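Xylose isomerase-like TIM barrel domain-containing protein (Thermus thermophilus, PDB 3AYV) is of uncertain function but binds three zinc ions in a TIM barrel of the xylose isomerase-like family, and may act in protection against oxidative stress. Local coordinates at residues 161-166 and 204-209; 190-193 and 198-201. All blocks are in the same frame, centred on the assembly; numbering follows the deposited sequence.

How the interactions relate
Interaction 1 joins the end of strand 158-162 and the start of helix 163-169 to the loop between strands 185-188 and 219-222; both segments of interaction 2 lie in that loop. Their centres are about 7 Å apart, and both reach the zinc ion of chain G, through H165 and H198 respectively. Interaction 1 is buried and purely apolar across its segments: 117 Å², where a leucine of the loop meets the helix start. Interaction 2 is only partly buried yet larger, 277 Å², and is built on a pair of backbone hydrogen bonds. They also touch directly: D190 OD1 bonds to L206 N, and D190 OD2 with G204 N and T191 O with V205 N are probable hydrogen bonds.

Interaction 1. Residues 161-166 and 204-209; sequences FDAAHA and GVLGHG. With ZN (zinc ion), chain F; ZN (zinc ion), chain G.
L206 points its side chain at the first turn of helix 163-169, and one methyl does the work: L206 CD1 lies 3.9 Å from A163 CB and 4.0 Å from A164 CB. The same CD1 comes within 3.6 Å of the backbone A164 N, so it sits against the helix start itself. An extended side chain puts it there, CG anti to the carbonyl carbon (chi1 -70°) and CD1 anti to CA (chi2 -179°).

Away from the leucine, the same turn presents its metal ligands. D162, the N-cap residue, swings its carboxylate over one face of the H165 ring, with CG above the ring centre. Its two oxygens divide the labour: D162 OD1 accepts from H165 N at 3.0 Å, met from above the carboxylate plane, while OD2 binds the zinc ion of chain F at 2.1 Å. H165 NE2 holds the zinc ion of chain G at 2.2 Å, and its ND1 is hydrogen-bonded to N137 O, which fixes the ring's rotation. E136, H187 and E223 complete the protein ligands of the first ion, D196 and H198 those of the second. This multinuclear zinc centre at the C-terminal ends of the barrel strands is consistent with the endonuclease IV-like, xylose isomerase-like TIM-barrel family.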
ATOM      1  N   PHE A 161       0.546  -6.695   1.500  1.00 12.05           N
ATOM      2  CA  PHE A 161       1.818  -7.323   1.176  1.00 12.29           C
ATOM      3  C   PHE A 161       2.320  -6.830  -0.170  1.00 12.89           C
ATOM      4  O   PHE A 161       1.632  -6.952  -1.194  1.00 13.77           O
ATOM      5  CB  PHE A 161       1.694  -8.857   1.136  1.00 13.13           C
ATOM      6  CG  PHE A 161       2.966  -9.589   0.713  1.00 12.10           C
ATOM      7  CD1 PHE A 161       4.212  -9.263   1.250  1.00 12.50           C
ATOM      8  CD2 PHE A 161       2.900 -10.616  -0.241  1.00 13.55           C
ATOM      9  CE1 PHE A 161       5.356  -9.956   0.851  1.00 12.34           C
ATOM     10  CE2 PHE A 161       4.023 -11.328  -0.623  1.00 13.29           C
ATOM     11  CZ  PHE A 161       5.268 -10.995  -0.083  1.00 13.05           C
ATOM     12  N   ASP A 162       3.550  -6.322  -0.151  1.00 12.68           N
ATOM     13  CA  ASP A 162       4.274  -5.972  -1.343  1.00 12.73           C
ATOM     14  C   ASP A 162       5.466  -6.891  -1.469  1.00 12.33           C
ATOM     15  O   ASP A 162       6.441  -6.733  -0.735  1.00 12.81           O
ATOM     16  CB  ASP A 162       4.743  -4.519  -1.253  1.00 13.30           C
ATOM     17  CG  ASP A 162       5.351  -4.031  -2.563  1.00 14.92           C
ATOM     18  OD1 ASP A 162       6.286  -4.652  -3.096  1.00 14.06           O
ATOM     19  OD2 ASP A 162       4.875  -3.028  -3.084  1.00 16.58           O
ATOM     20  N   ALA A 163       5.403  -7.848  -2.394  1.00 11.18           N
ATOM     21  CA  ALA A 163       6.444  -8.887  -2.491  1.00 11.35           C
ATOM     22  C   ALA A 163       7.803  -8.342  -2.932  1.00 10.86           C
ATOM     23  O   ALA A 163       8.837  -8.843  -2.502  1.00 10.95           O
ATOM     24  CB  ALA A 163       5.989 -10.043  -3.426  1.00 11.82           C
ATOM     25  N   ALA A 164       7.792  -7.338  -3.798  1.00 11.45           N
ATOM     26  CA  ALA A 164       9.050  -6.743  -4.265  1.00 11.82           C
ATOM     27  C   ALA A 164       9.789  -6.042  -3.117  1.00 11.73           C
ATOM     28  O   ALA A 164      11.020  -6.116  -3.032  1.00 11.64           O
ATOM     29  CB  ALA A 164       8.790  -5.780  -5.410  1.00 11.61           C
ATOM     30  N   HIS A 165       9.049  -5.359  -2.239  1.00 11.98           N
ATOM     31  CA  HIS A 165       9.697  -4.738  -1.096  1.00 11.67           C
ATOM     32  C   HIS A 165      10.359  -5.797  -0.245  1.00 11.45           C
ATOM     33  O   HIS A 165      11.470  -5.584   0.240  1.00 12.63           O
ATOM     34  CB  HIS A 165       8.699  -3.939  -0.252  1.00 11.63           C
ATOM     35  CG  HIS A 165       8.189  -2.709  -0.928  1.00 10.39           C
ATOM     36  ND1 HIS A 165       7.186  -1.934  -0.389  1.00 11.39           N
ATOM     37  CD2 HIS A 165       8.521  -2.132  -2.116  1.00 11.46           C
ATOM     38  CE1 HIS A 165       6.924  -0.927  -1.208  1.00 14.70           C
ATOM     39  NE2 HIS A 165       7.718  -1.032  -2.264  1.00 12.03           N
ATOM     40  N   ALA A 166       9.691  -6.938  -0.034  1.00 11.69           N
ATOM     41  CA  ALA A 166      10.325  -8.023   0.726  1.00 12.85           C
ATOM     42  C   ALA A 166      11.608  -8.522   0.032  1.00 13.60           C
ATOM     43  O   ALA A 166      12.639  -8.758   0.672  1.00 14.55           O
ATOM     44  CB  ALA A 166       9.336  -9.177   0.939  1.00 12.28           C
ATOM     45  N   GLY A 204      10.070 -10.200 -14.158  1.00 20.76           N
ATOM     46  CA  GLY A 204      11.170 -10.254 -13.207  1.00 20.48           C
ATOM     47  C   GLY A 204      11.310 -11.611 -12.573  1.00 20.12           C
ATOM     48  O   GLY A 204      11.033 -12.637 -13.199  1.00 20.15           O
ATOM     49  N   VAL A 205      11.722 -11.609 -11.312  1.00 19.28           N
ATOM     50  CA  VAL A 205      12.188 -12.808 -10.622  1.00 18.96           C
ATOM     51  C   VAL A 205      11.233 -13.315  -9.530  1.00 18.63           C
ATOM     52  O   VAL A 205      11.500 -14.356  -8.912  1.00 18.63           O
ATOM     53  CB  VAL A 205      13.591 -12.573  -9.972  1.00 19.37           C
ATOM     54  CG1 VAL A 205      14.591 -12.096 -11.017  1.00 18.79           C
ATOM     55  CG2 VAL A 205      13.495 -11.578  -8.774  1.00 19.41           C
ATOM     56  N   LEU A 206      10.139 -12.594  -9.273  1.00 17.73           N
ATOM     57  CA  LEU A 206       9.260 -12.934  -8.134  1.00 17.57           C
ATOM     58  C   LEU A 206       8.441 -14.236  -8.287  1.00 17.60           C
ATOM     59  O   LEU A 206       7.941 -14.760  -7.298  1.00 17.69           O
ATOM     60  CB  LEU A 206       8.344 -11.758  -7.726  1.00 17.52           C
ATOM     61  CG  LEU A 206       9.035 -10.545  -7.066  1.00 17.04           C
ATOM     62  CD1 LEU A 206       7.998  -9.492  -6.710  1.00 15.62           C
ATOM     63  CD2 LEU A 206       9.872 -10.988  -5.814  1.00 17.25           C
ATOM     64  N   GLY A 207       8.309 -14.756  -9.508  1.00 18.22           N
ATOM     65  CA  GLY A 207       7.641 -16.073  -9.711  1.00 18.17           C
ATOM     66  C   GLY A 207       6.205 -16.138  -9.195  1.00 18.19           C
ATOM     67  O   GLY A 207       5.807 -17.111  -8.521  1.00 17.97           O
ATOM     68  N   HIS A 208       5.414 -15.111  -9.495  1.00 18.44           N
ATOM     69  CA  HIS A 208       4.057 -15.024  -8.937  1.00 19.33           C
ATOM     70  C   HIS A 208       3.196 -16.249  -9.206  1.00 20.58           C
ATOM     71  O   HIS A 208       2.294 -16.559  -8.424  1.00 21.02           O
ATOM     72  CB  HIS A 208       3.306 -13.805  -9.464  1.00 18.78           C
ATOM     73  CG  HIS A 208       3.970 -12.503  -9.135  1.00 18.98           C
ATOM     74  ND1 HIS A 208       3.549 -11.690  -8.103  1.00 20.19           N
ATOM     75  CD2 HIS A 208       5.034 -11.882  -9.698  1.00 12.98           C
ATOM     76  CE1 HIS A 208       4.318 -10.612  -8.054  1.00 15.39           C
ATOM     77  NE2 HIS A 208       5.232 -10.712  -9.003  1.00 19.13           N
ATOM     78  N   GLY A 209       3.437 -16.909 -10.333  1.00 21.44           N
ATOM     79  CA  GLY A 209       2.702 -18.138 -10.654  1.00 23.08           C
ATOM     80  C   GLY A 209       2.796 -19.191  -9.555  1.00 24.05           C
ATOM     81  O   GLY A 209       1.839 -19.952  -9.328  1.00 24.93           O
TER
HETATM   82 ZN    ZN F 256       3.773  -1.326  -2.463  1.00 71.78          ZN
HETATM   83 ZN    ZN G 257       7.431  -0.180  -4.328  1.00 62.83          ZN
HETATM   84  O   HOH W   1       6.941  -2.375  -5.122  1.00 15.40           O
HETATM   85  O   HOH W   2       3.204   1.132  -2.617  1.00 27.13           O
HETATM   86  O   HOH W   3       5.292  -0.120  -3.911  1.00 20.80           O
HETATM   87  O   HOH W   4       7.822   1.866  -3.667  1.00 22.25           O

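Interaction 2. Residues 190-193 and 198-201; sequences DTDG and HWNL. With ZN (zinc ion), chain G.
D190 pairs with W199 as a single antiparallel, hydrogen-bonded bridge, D190 N donating to W199 O at 2.8 Å and D190 O accepting from W199 N at 3.1 Å. Beside the bridge, D190 CB packs 3.5 Å from N200 O. Water 5 accepts from H198 N and also lies within hydrogen-bonding distance of D190 O, at 3.2 Å. The D190 carboxylate turns back on its own segment, where D190 OD1 accepts from T191 N at 2.9 Å, and also from L206 N beyond it. T191 points away from 198-201; its OG1 accepts from G193 N, an ST turn, and also bonds to Y195 O.

At D192 the indole of W199 arrives: D192 CB lies 3.8 Å from W199 CH2 and CZ3, with carboxylate and ring planes 69° apart. The buried D192 N beside the ring has no hydrogen-bond partner. The D192 carboxylate is held elsewhere, OD2 by a salt bridge to R197 and OD1 by V194 N and Y195 N. H198 extends from the bridge to the zinc ion of chain G, with H198 NE2 at 2.4 Å. The loop closed by this one bridge lies between two helices: T191 rests on A164 and V168 of helix 163-169, L201 on F234 and L235 of helix 229-240.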
ATOM      1  N   ASP A 190       6.731  -6.651 -10.535  1.00 13.88           N
ATOM      2  CA  ASP A 190       7.909  -7.495 -10.525  1.00 14.30           C
ATOM      3  C   ASP A 190       9.199  -6.666 -10.464  1.00 14.72           C
ATOM      4  O   ASP A 190       9.197  -5.456 -10.698  1.00 14.32           O
ATOM      5  CB  ASP A 190       7.918  -8.471 -11.715  1.00 14.98           C
ATOM      6  CG  ASP A 190       8.451  -9.848 -11.336  1.00 15.82           C
ATOM      7  OD1 ASP A 190       9.144  -9.975 -10.301  1.00 15.53           O
ATOM      8  OD2 ASP A 190       8.245 -10.815 -12.112  1.00 18.63           O
ATOM      9  N   THR A 191      10.276  -7.350 -10.130  1.00 15.15           N
ATOM     10  CA  THR A 191      11.561  -6.728  -9.881  1.00 16.02           C
ATOM     11  C   THR A 191      12.639  -7.673 -10.409  1.00 16.51           C
ATOM     12  O   THR A 191      12.420  -8.887 -10.511  1.00 16.60           O
ATOM     13  CB  THR A 191      11.782  -6.486  -8.368  1.00 15.03           C
ATOM     14  OG1 THR A 191      13.160  -6.141  -8.145  1.00 17.10           O
ATOM     15  CG2 THR A 191      11.434  -7.739  -7.531  1.00 15.35           C
ATOM     16  N   ASP A 192      13.798  -7.114 -10.736  1.00 17.03           N
ATOM     17  CA  ASP A 192      14.976  -7.919 -11.054  1.00 18.13           C
ATOM     18  C   ASP A 192      15.689  -8.500  -9.832  1.00 18.70           C
ATOM     19  O   ASP A 192      16.706  -9.196  -9.966  1.00 19.29           O
ATOM     20  CB  ASP A 192      15.947  -7.099 -11.918  1.00 18.40           C
ATOM     21  CG  ASP A 192      16.404  -5.788 -11.253  1.00 19.89           C
ATOM     22  OD1 ASP A 192      16.069  -5.500 -10.083  1.00 16.97           O
ATOM     23  OD2 ASP A 192      17.131  -5.030 -11.929  1.00 21.18           O
ATOM     24  N   GLY A 193      15.160  -8.218  -8.638  1.00 16.98           N
ATOM     25  CA  GLY A 193      15.764  -8.663  -7.417  1.00 17.73           C
ATOM     26  C   GLY A 193      16.783  -7.705  -6.846  1.00 17.82           C
ATOM     27  O   GLY A 193      17.395  -8.015  -5.822  1.00 19.06           O
ATOM     28  N   HIS A 198       8.975  -1.884 -10.132  1.00 14.67           N
ATOM     29  CA  HIS A 198       7.579  -1.642 -10.505  1.00 15.62           C
ATOM     30  C   HIS A 198       7.316  -2.073 -11.957  1.00 15.54           C
ATOM     31  O   HIS A 198       6.619  -1.385 -12.697  1.00 15.50           O
ATOM     32  CB  HIS A 198       7.161  -0.176 -10.242  1.00 16.40           C
ATOM     33  CG  HIS A 198       7.000   0.147  -8.789  1.00 17.33           C
ATOM     34  ND1 HIS A 198       5.950   0.896  -8.302  1.00 20.97           N
ATOM     35  CD2 HIS A 198       7.724  -0.233  -7.706  1.00 19.78           C
ATOM     36  CE1 HIS A 198       6.051   0.993  -6.988  1.00 21.85           C
ATOM     37  NE2 HIS A 198       7.125   0.328  -6.604  1.00 19.20           N
ATOM     38  N   TRP A 199       7.895  -3.209 -12.343  1.00 15.27           N
ATOM     39  CA  TRP A 199       7.657  -3.762 -13.674  1.00 16.17           C
ATOM     40  C   TRP A 199       6.361  -4.565 -13.670  1.00 16.62           C
ATOM     41  O   TRP A 199       5.869  -4.965 -12.606  1.00 15.74           O
ATOM     42  CB  TRP A 199       8.781  -4.697 -14.075  1.00 16.50           C
ATOM     43  CG  TRP A 199      10.117  -4.054 -14.404  1.00 18.09           C
ATOM     44  CD1 TRP A 199      10.360  -2.747 -14.762  1.00 20.19           C
ATOM     45  CD2 TRP A 199      11.375  -4.730 -14.466  1.00 17.63           C
ATOM     46  NE1 TRP A 199      11.711  -2.577 -15.021  1.00 17.13           N
ATOM     47  CE2 TRP A 199      12.351  -3.778 -14.844  1.00 18.95           C
ATOM     48  CE3 TRP A 199      11.780  -6.049 -14.221  1.00 20.02           C
ATOM     49  CZ2 TRP A 199      13.708  -4.118 -14.996  1.00 18.26           C
ATOM     50  CZ3 TRP A 199      13.132  -6.382 -14.359  1.00 19.26           C
ATOM     51  CH2 TRP A 199      14.071  -5.419 -14.742  1.00 19.53           C
ATOM     52  N   ASN A 200       5.820  -4.806 -14.861  1.00 16.29           N
ATOM     53  CA  ASN A 200       4.708  -5.755 -15.026  1.00 17.30           C
ATOM     54  C   ASN A 200       4.993  -7.158 -14.507  1.00 16.45           C
ATOM     55  O   ASN A 200       6.128  -7.640 -14.546  1.00 16.43           O
ATOM     56  CB  ASN A 200       4.333  -5.869 -16.519  1.00 17.76           C
ATOM     57  CG  ASN A 200       3.440  -4.740 -16.976  1.00 18.34           C
ATOM     58  OD1 ASN A 200       3.754  -4.025 -17.927  1.00 24.80           O
ATOM     59  ND2 ASN A 200       2.325  -4.574 -16.314  1.00 17.12           N
ATOM     60  N   LEU A 201       3.943  -7.822 -14.033  1.00 17.13           N
ATOM     61  CA  LEU A 201       4.033  -9.235 -13.643  1.00 17.12           C
ATOM     62  C   LEU A 201       4.594 -10.016 -14.826  1.00 18.11           C
ATOM     63  O   LEU A 201       4.264  -9.698 -15.963  1.00 18.24           O
ATOM     64  CB  LEU A 201       2.643  -9.763 -13.287  1.00 16.52           C
ATOM     65  CG  LEU A 201       1.918  -9.033 -12.152  1.00 16.89           C
ATOM     66  CD1 LEU A 201       0.561  -9.723 -11.851  1.00 18.75           C
ATOM     67  CD2 LEU A 201       2.822  -8.991 -10.907  1.00 15.18           C
TER
HETATM   68 ZN    ZN G 257       7.431  -0.180  -4.328  1.00 62.83          ZN
HETATM   69  O   HOH W   5       9.074  -3.780  -7.953  1.00 13.00           O
HETATM   70  O   HOH W   3       5.292  -0.120  -3.911  1.00 20.80           O
HETATM   71  O   HOH W   1       6.941  -2.375  -5.122  1.00 15.40           O
HETATM   72  O   HOH W   4       7.822   1.866  -3.667  1.00 22.25           O